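Local coordinates for protein metallo-beta-lactamase (Serratia marcescens, PDB 5B1U) that hydrolyses the amide bond of beta-lactam antibiotics such as carbapenems, probably through a zinc-bound water or hydroxide at a two-zinc active site, at residues 73-78 with 116-121; 176-181 with 251-256. All coordinates share one frame; numbering follows the deposited sequence. Where two conformers were deposited one is given.

Interaction 1 of 2, residues 73-78 with 116-121. With ZN (zinc ion), chain C; ZN (zinc ion), chain B; HIW ((2R,4S)-2-[(1S,2R)-1-carboxy-2-hydroxypropyl]-4-[(2-{[(Z)-iminomethyl]amino}ethyl)sulfanyl]-3,4-dihydro-2H-pyrrole-5-ca rboxylic acid), chain V.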
loop_
_atom_site.group_PDB
_atom_site.type_symbol
_atom_site.label_atom_id
_atom_site.label_comp_id
_atom_site.label_asym_id
_atom_site.label_seq_id
_atom_site.Cartn_x
_atom_site.Cartn_y
_atom_site.Cartn_z
ATOM N N SER A 73 -1.014 -7.973 4.011
ATOM C CA SER A 73 -0.198 -9.195 3.913
ATOM C C SER A 73 -0.757 -10.245 2.943
ATOM O O SER A 73 -1.157 -11.312 3.358
ATOM C CB SER A 73 -0.050 -9.772 5.326
ATOM O OG SER A 73 -1.321 -9.871 5.966
ATOM N N HIS A 74 -0.874 -9.864 1.665
ATOM C CA HIS A 74 -1.149 -10.817 0.572
ATOM C C HIS A 74 0.016 -10.851 -0.407
ATOM O O HIS A 74 0.806 -9.902 -0.491
ATOM C CB HIS A 74 -2.420 -10.443 -0.170
ATOM C CG HIS A 74 -3.655 -10.666 0.619
ATOM N ND1 HIS A 74 -4.801 -9.960 0.381
ATOM C CD2 HIS A 74 -3.914 -11.467 1.678
ATOM C CE1 HIS A 74 -5.743 -10.366 1.208
ATOM N NE2 HIS A 74 -5.224 -11.282 2.009
ATOM N N GLU A 75 0.108 -11.947 -1.172
ATOM C CA GLU A 75 1.266 -12.154 -2.045
ATOM C C GLU A 75 1.511 -10.990 -2.995
ATOM O O GLU A 75 2.667 -10.749 -3.391
ATOM C CB GLU A 75 1.140 -13.457 -2.837
ATOM C CG GLU A 75 0.002 -13.452 -3.876
ATOM C CD GLU A 75 -0.112 -14.704 -4.750
ATOM O OE1 GLU A 75 0.929 -15.249 -5.183
ATOM O OE2 GLU A 75 -1.259 -15.081 -5.088
ATOM N N ASP A 76 0.459 -10.326 -3.461
ATOM C CA ASP A 76 0.629 -9.350 -4.508
ATOM C C ASP A 76 1.272 -8.039 -4.009
ATOM O O ASP A 76 1.929 -7.346 -4.785
ATOM C CB ASP A 76 -0.675 -9.127 -5.298
ATOM C CG ASP A 76 -1.886 -8.812 -4.464
ATOM O OD1 ASP A 76 -2.019 -9.278 -3.320
ATOM O OD2 ASP A 76 -2.760 -8.109 -5.007
ATOM N N HIS A 77 1.093 -7.741 -2.716
ATOM C CA HIS A 77 1.628 -6.494 -2.118
ATOM C C HIS A 77 2.857 -6.751 -1.259
ATOM O O HIS A 77 3.753 -5.899 -1.146
ATOM C CB HIS A 77 0.563 -5.814 -1.283
ATOM C CG HIS A 77 -0.695 -5.559 -2.045
ATOM N ND1 HIS A 77 -0.782 -4.592 -3.036
ATOM C CD2 HIS A 77 -1.832 -6.300 -2.135
ATOM C CE1 HIS A 77 -1.974 -4.695 -3.618
ATOM N NE2 HIS A 77 -2.592 -5.753 -3.133
ATOM N N ALA A 78 2.870 -7.911 -0.617
ATOM C CA ALA A 78 3.861 -8.263 0.424
ATOM C C ALA A 78 4.817 -9.374 -0.018
ATOM O O ALA A 78 5.813 -9.661 0.681
ATOM C CB ALA A 78 3.199 -8.717 1.701
ATOM N N SER A 116 -8.231 -19.660 -0.657
ATOM C CA SER A 116 -7.979 -19.277 -2.030
ATOM C C SER A 116 -6.688 -18.445 -2.210
ATOM O O SER A 116 -6.328 -18.108 -3.338
ATOM C CB SER A 116 -9.204 -18.550 -2.602
ATOM O OG SER A 116 -9.295 -17.219 -2.103
ATOM N N LEU A 117 -5.944 -18.198 -1.139
ATOM C CA LEU A 117 -4.766 -17.356 -1.220
ATOM C C LEU A 117 -3.535 -18.191 -1.461
ATOM O O LEU A 117 -3.475 -19.341 -1.022
ATOM C CB LEU A 117 -4.543 -16.569 0.059
ATOM C CG LEU A 117 -5.640 -15.551 0.335
ATOM C CD1 LEU A 117 -5.671 -15.170 1.815
ATOM C CD2 LEU A 117 -5.424 -14.327 -0.530
ATOM N N SER A 118 -2.546 -17.619 -2.125
ATOM C CA SER A 118 -1.258 -18.274 -2.266
ATOM C C SER A 118 -0.304 -17.738 -1.212
ATOM O O SER A 118 -0.250 -16.517 -0.972
ATOM C CB SER A 118 -0.684 -17.995 -3.650
ATOM O OG SER A 118 -1.519 -18.546 -4.644
ATOM N N ASN A 119 0.499 -18.624 -0.634
ATOM C CA ASN A 119 1.474 -18.223 0.324
ATOM C C ASN A 119 2.574 -17.430 -0.359
ATOM O O ASN A 119 2.753 -17.514 -1.572
ATOM C CB ASN A 119 2.097 -19.430 1.025
ATOM C CG ASN A 119 1.099 -20.243 1.846
ATOM O OD1 ASN A 119 -0.002 -19.819 2.150
ATOM N ND2 ASN A 119 1.485 -21.463 2.120
ATOM N N PHE A 120 3.387 -16.756 0.443
ATOM C CA PHE A 120 4.484 -15.940 -0.062
ATOM C C PHE A 120 5.642 -16.013 0.963
ATOM O O PHE A 120 5.496 -16.591 2.023
ATOM C CB PHE A 120 4.017 -14.501 -0.343
ATOM C CG PHE A 120 3.484 -13.790 0.873
ATOM C CD1 PHE A 120 2.136 -13.856 1.180
ATOM C CD2 PHE A 120 4.307 -13.017 1.676
ATOM C CE1 PHE A 120 1.617 -13.150 2.242
ATOM C CE2 PHE A 120 3.804 -12.340 2.773
ATOM C CZ PHE A 120 2.458 -12.433 3.065
ATOM N N PRO A 121 6.807 -15.498 0.599
ATOM C CA PRO A 121 7.952 -15.727 1.484
ATOM C C PRO A 121 7.840 -14.938 2.772
ATOM O O PRO A 121 7.529 -13.736 2.755
ATOM C CB PRO A 121 9.132 -15.258 0.643
ATOM C CG PRO A 121 8.675 -15.392 -0.775
ATOM C CD PRO A 121 7.225 -15.084 -0.760
HETATM ZN ZN ZN C . -4.229 -6.897 -3.979
HETATM ZN ZN ZN B . -5.018 -8.208 -0.744
HETATM O O31 HIW V . -7.950 -5.236 -3.566
HETATM C C31 HIW V . -7.006 -6.043 -3.626
HETATM O O32 HIW V . -5.866 -5.752 -3.037
HETATM C C3 HIW V . -7.150 -7.219 -4.475
HETATM N N4 HIW V . -6.176 -7.969 -4.764
HETATM C C2 HIW V . -8.473 -7.674 -5.002
HETATM C C1 HIW V . -8.092 -9.053 -5.545
HETATM C C5 HIW V . -6.547 -9.070 -5.663
HETATM C C6 HIW V . -5.816 -10.348 -5.253
HETATM C C7 HIW V . -6.012 -11.391 -6.325
HETATM O O71 HIW V . -5.599 -12.520 -6.145
HETATM O O72 HIW V . -6.448 -11.068 -7.517
HETATM C C61 HIW V . -6.267 -10.941 -3.923
HETATM O O62 HIW V . -6.600 -9.944 -2.950
HETATM C C62 HIW V . -5.161 -11.814 -3.326
HETATM S S21 HIW V . -9.189 -6.467 -6.145
HETATM C C22 HIW V . -7.922 -6.127 -7.361
HETATM C C23 HIW V . -8.086 -4.796 -8.103
HETATM N N24 HIW V . -8.562 -3.693 -7.283
HETATM C C25 HIW V . -9.843 -3.330 -7.264
HETATM N N26 HIW V . -10.172 -2.348 -6.561
HETATM O O HOH W 1 -1.652 -14.165 -0.864
HETATM O O HOH W 2 -3.074 -14.814 -3.194
HETATM O O HOH W 3 2.816 -16.766 -4.149
HETATM O O HOH W 4 -4.414 -8.308 -2.498
HETATM O O HOH W 5 7.514 -11.197 1.880
#
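In the zinc-binding loop and the short helix that follows it, H74 meets L117 and E75 meets F120, so a metal-bearing segment packs on loop 116-121. L117 CD2 sits over one face of the H74 imidazole, a CH-pi contact 4.0 Å from the ring centroid and 17° off its normal. The ring is fixed through its nitrogens: H74 ND1 binds a zinc ion at 2.1 Å, while its NE2 is hydrogen-bonded to D111. H74 belongs to the HxHxDH motif of the metallo-beta-lactamase fold; D76 and H77 from the same run bind the second zinc, and a water bridges both metals. H74 is also the N-cap of helix 75-78, its carbonyl O accepting from the N atoms of H77 and A78. That carbonyl lies over one face of the F120 ring, whose CE1 comes 3.5 Å from S73 O at the ring edge. F120 CG lies between the backbone N and carbonyl carbon (chi1 60°), bringing CE2 to 3.8 Å from A78 CB. Three waters tie E75 to the loop: one accepts from E75 N (2.8 Å) and donates to S118 O, a second joins OE2 to S118 N, and a third donates to OE1 (2.6 Å) and N119 O.

Interaction 2 of 2, residues 176-181 with 251-256. With NA (sodium ion), chain M; HIW ((2R,4S)-2-[(1S,2R)-1-carboxy-2-hydroxypropyl]-4-[(2-{[(Z)-iminomethyl]amino}ethyl)sulfanyl]-3,4-dihydro-2H-pyrrole-5-ca rboxylic acid), chain V; SO4 (sulfate ion), chain S.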
loop_
_atom_site.group_PDB
_atom_site.type_symbol
_atom_site.label_atom_id
_atom_site.label_comp_id
_atom_site.label_asym_id
_atom_site.label_seq_id
_atom_site.Cartn_x
_atom_site.Cartn_y
_atom_site.Cartn_z
ATOM N N LEU A 176 -9.374 -1.699 0.085
ATOM C CA LEU A 176 -10.604 -1.687 0.853
ATOM C C LEU A 176 -11.656 -2.632 0.307
ATOM O O LEU A 176 -12.855 -2.385 0.460
ATOM C CB LEU A 176 -11.175 -0.279 0.855
ATOM C CG LEU A 176 -10.236 0.829 1.305
ATOM C CD1 LEU A 176 -10.871 2.191 1.202
ATOM C CD2 LEU A 176 -9.698 0.547 2.702
ATOM N N THR A 177 -11.203 -3.672 -0.397
ATOM C CA THR A 177 -12.098 -4.507 -1.195
ATOM C C THR A 177 -12.603 -5.746 -0.452
ATOM O O THR A 177 -11.834 -6.526 0.109
ATOM C CB THR A 177 -11.411 -4.972 -2.474
ATOM O OG1 THR A 177 -10.182 -5.639 -2.124
ATOM C CG2 THR A 177 -11.132 -3.818 -3.325
ATOM N N ALA A 178 -13.912 -5.920 -0.499
ATOM C CA ALA A 178 -14.560 -7.151 -0.053
ATOM C C ALA A 178 -14.514 -8.240 -1.120
ATOM O O ALA A 178 -15.243 -8.200 -2.101
ATOM C CB ALA A 178 -15.989 -6.867 0.355
ATOM N N VAL A 179 -13.527 -9.114 -1.005
ATOM C CA VAL A 179 -13.352 -10.265 -1.915
ATOM C C VAL A 179 -13.179 -11.504 -1.034
ATOM O O VAL A 179 -12.658 -11.423 0.081
ATOM C CB VAL A 179 -12.122 -10.021 -2.838
ATOM C CG1 VAL A 179 -10.939 -9.578 -2.071
ATOM C CG2 VAL A 179 -11.742 -11.240 -3.663
ATOM N N SER A 180 -13.611 -12.656 -1.509
ATOM C CA SER A 180 -13.542 -13.834 -0.659
ATOM C C SER A 180 -13.412 -15.096 -1.435
ATOM O O SER A 180 -13.635 -15.149 -2.647
ATOM C CB SER A 180 -14.764 -13.950 0.240
ATOM O OG SER A 180 -15.902 -14.394 -0.507
ATOM N N ALA A 181 -13.124 -16.149 -0.681
ATOM C CA ALA A 181 -13.312 -17.497 -1.176
ATOM C C ALA A 181 -14.780 -17.803 -1.425
ATOM O O ALA A 181 -15.669 -17.178 -0.877
ATOM C CB ALA A 181 -12.757 -18.479 -0.194
ATOM N N LYS A 251 -19.232 0.631 -2.440
ATOM C CA LYS A 251 -20.103 0.065 -3.476
ATOM C C LYS A 251 -19.871 -1.441 -3.657
ATOM O O LYS A 251 -20.797 -2.222 -3.864
ATOM C CB LYS A 251 -19.911 0.796 -4.794
ATOM C CG LYS A 251 -20.657 0.162 -5.944
ATOM C CD LYS A 251 -20.629 0.968 -7.244
ATOM C CE LYS A 251 -21.329 2.312 -7.125
ATOM N NZ LYS A 251 -22.690 2.217 -6.549
ATOM N N ARG A 252 -18.609 -1.864 -3.594
ATOM C CA ARG A 252 -18.281 -3.278 -3.751
ATOM C C ARG A 252 -18.904 -4.092 -2.602
ATOM O O ARG A 252 -19.478 -5.150 -2.802
ATOM C CB ARG A 252 -16.764 -3.459 -3.800
ATOM C CG ARG A 252 -16.333 -4.898 -4.019
ATOM C CD ARG A 252 -14.845 -4.948 -4.351
ATOM N NE ARG A 252 -14.449 -6.294 -4.710
ATOM C CZ ARG A 252 -13.512 -6.590 -5.597
ATOM N NH1 ARG A 252 -12.732 -5.650 -6.121
ATOM N NH2 ARG A 252 -13.231 -7.859 -5.810
ATOM N N LEU A 253 -18.785 -3.579 -1.386
ATOM C CA LEU A 253 -19.358 -4.249 -0.232
ATOM C C LEU A 253 -20.876 -4.274 -0.320
ATOM O O LEU A 253 -21.473 -5.298 -0.058
ATOM C CB LEU A 253 -18.893 -3.615 1.081
ATOM C CG LEU A 253 -19.543 -4.260 2.332
ATOM C CD1 LEU A 253 -19.153 -5.721 2.507
ATOM C CD2 LEU A 253 -19.132 -3.456 3.564
ATOM N N GLU A 254 -21.503 -3.143 -0.620
ATOM C CA GLU A 254 -22.953 -3.125 -0.708
ATOM C C GLU A 254 -23.451 -4.064 -1.786
ATOM O O GLU A 254 -24.461 -4.780 -1.606
ATOM C CB GLU A 254 -23.465 -1.708 -0.973
ATOM C CG GLU A 254 -23.293 -0.798 0.240
ATOM C CD GLU A 254 -23.969 -1.338 1.510
ATOM O OE1 GLU A 254 -25.095 -1.911 1.441
ATOM O OE2 GLU A 254 -23.386 -1.256 2.616
ATOM N N THR A 255 -22.797 -4.069 -2.931
ATOM C CA THR A 255 -23.188 -5.026 -3.999
ATOM C C THR A 255 -23.063 -6.464 -3.489
ATOM O O THR A 255 -23.925 -7.310 -3.741
ATOM C CB THR A 255 -22.342 -4.807 -5.274
ATOM O OG1 THR A 255 -22.586 -3.499 -5.812
ATOM C CG2 THR A 255 -22.623 -5.844 -6.340
ATOM N N ARG A 256 -21.997 -6.728 -2.745
ATOM C CA ARG A 256 -21.755 -8.097 -2.240
ATOM C C ARG A 256 -22.778 -8.520 -1.196
ATOM O O ARG A 256 -23.400 -9.560 -1.329
ATOM C CB ARG A 256 -20.354 -8.176 -1.642
ATOM C CG ARG A 256 -20.060 -9.504 -0.934
ATOM C CD ARG A 256 -20.188 -10.704 -1.832
ATOM N NE ARG A 256 -19.935 -11.983 -1.163
ATOM C CZ ARG A 256 -18.784 -12.627 -1.155
ATOM N NH1 ARG A 256 -17.733 -12.159 -1.802
ATOM N NH2 ARG A 256 -18.681 -13.743 -0.467
HETATM NA NA NA M . -11.536 -9.316 1.438
HETATM O O31 HIW V . -7.950 -5.236 -3.566
HETATM C C31 HIW V . -7.006 -6.043 -3.626
HETATM O O32 HIW V . -5.866 -5.752 -3.037
HETATM C C3 HIW V . -7.150 -7.219 -4.475
HETATM N N4 HIW V . -6.176 -7.969 -4.764
HETATM C C2 HIW V . -8.473 -7.674 -5.002
HETATM C C1 HIW V . -8.092 -9.053 -5.545
HETATM C C5 HIW V . -6.547 -9.070 -5.663
HETATM C C6 HIW V . -5.816 -10.348 -5.253
HETATM C C7 HIW V . -6.012 -11.391 -6.325
HETATM O O71 HIW V . -5.599 -12.520 -6.145
HETATM O O72 HIW V . -6.448 -11.068 -7.517
HETATM C C61 HIW V . -6.267 -10.941 -3.923
HETATM O O62 HIW V . -6.600 -9.944 -2.950
HETATM C C62 HIW V . -5.161 -11.814 -3.326
HETATM S S21 HIW V . -9.189 -6.467 -6.145
HETATM C C22 HIW V . -7.922 -6.127 -7.361
HETATM C C23 HIW V . -8.086 -4.796 -8.103
HETATM N N24 HIW V . -8.562 -3.693 -7.283
HETATM C C25 HIW V . -9.843 -3.330 -7.264
HETATM N N26 HIW V . -10.172 -2.348 -6.561
HETATM S S SO4 S . -13.807 -2.450 -7.374
HETATM O O1 SO4 S . -15.194 -2.429 -6.952
HETATM O O2 SO4 S . -12.979 -2.816 -6.183
HETATM O O3 SO4 S . -13.647 -3.531 -8.391
HETATM O O4 SO4 S . -13.424 -1.109 -7.859
HETATM O O HOH W 6 -13.036 -8.033 3.025
HETATM O O HOH W 7 -17.219 -9.698 -3.212
HETATM O O HOH W 8 -8.922 -10.700 1.830
#
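Loop 176-181 edges the ligand pocket at T177, and its A178 and S180 lean on R252, L253 and R256 of the C-terminal helix. T177 faces the hydrolysed carbapenem: OG1 donates to carboxylate atom O31 of the ligand at 2.7 Å. T177 CB lies over one face of the R252 guanidinium. R252 reaches this place with CG anti to its own N (chi1 -178°) and the chain extended to NE, which makes a weak bond of 3.3 Å to A178 O. Its NH1 points instead to a sulfate, probably from the crystallisation liquor, with O2 of the anion 2.8 Å away and near the guanidinium plane. A bend at chi2 (59°) turns the end of the R256 guanidinium to a single atom, S180 OG, which accepts in plane from NH2 at 2.9 Å and from NH1 at 3.2 Å. The S180 hydroxyl in turn donates a hydrogen bond to A181 O, so three bonds hold it. NE of R256 is paired with E260, one turn further along the helix, and a water accepting from NH1 donates to A178 O. On the buried side of the helix, A178 CB touches L253 CD1 at 4.0 Å. Both residues also rest on L196, so helix 190-204 joins the loop following strand 166-173 to helix 241-260.

In the fold
The centres of interactions 1 and 2 lie 19 Å apart, and the two contacts flank the same hydrolysed carbapenem. From interaction 1, L117 CD2 comes 3.8 Å from methyl carbon C62 of the ligand; from interaction 2, R252 NH1 approaches its sulfur S21 at 3.6 Å. The metal site connects them further: H150 shares a zinc ion with H74, and its ND1 is hydrogen-bonded to T177 O. Q113, which touches both H74 and V179, also donates to the ligand. The segments 116-121 and 176-181 meet directly where S116 OG packs against A181 CA at 4.1 Å. In sequence the two contacts follow one another without overlapping.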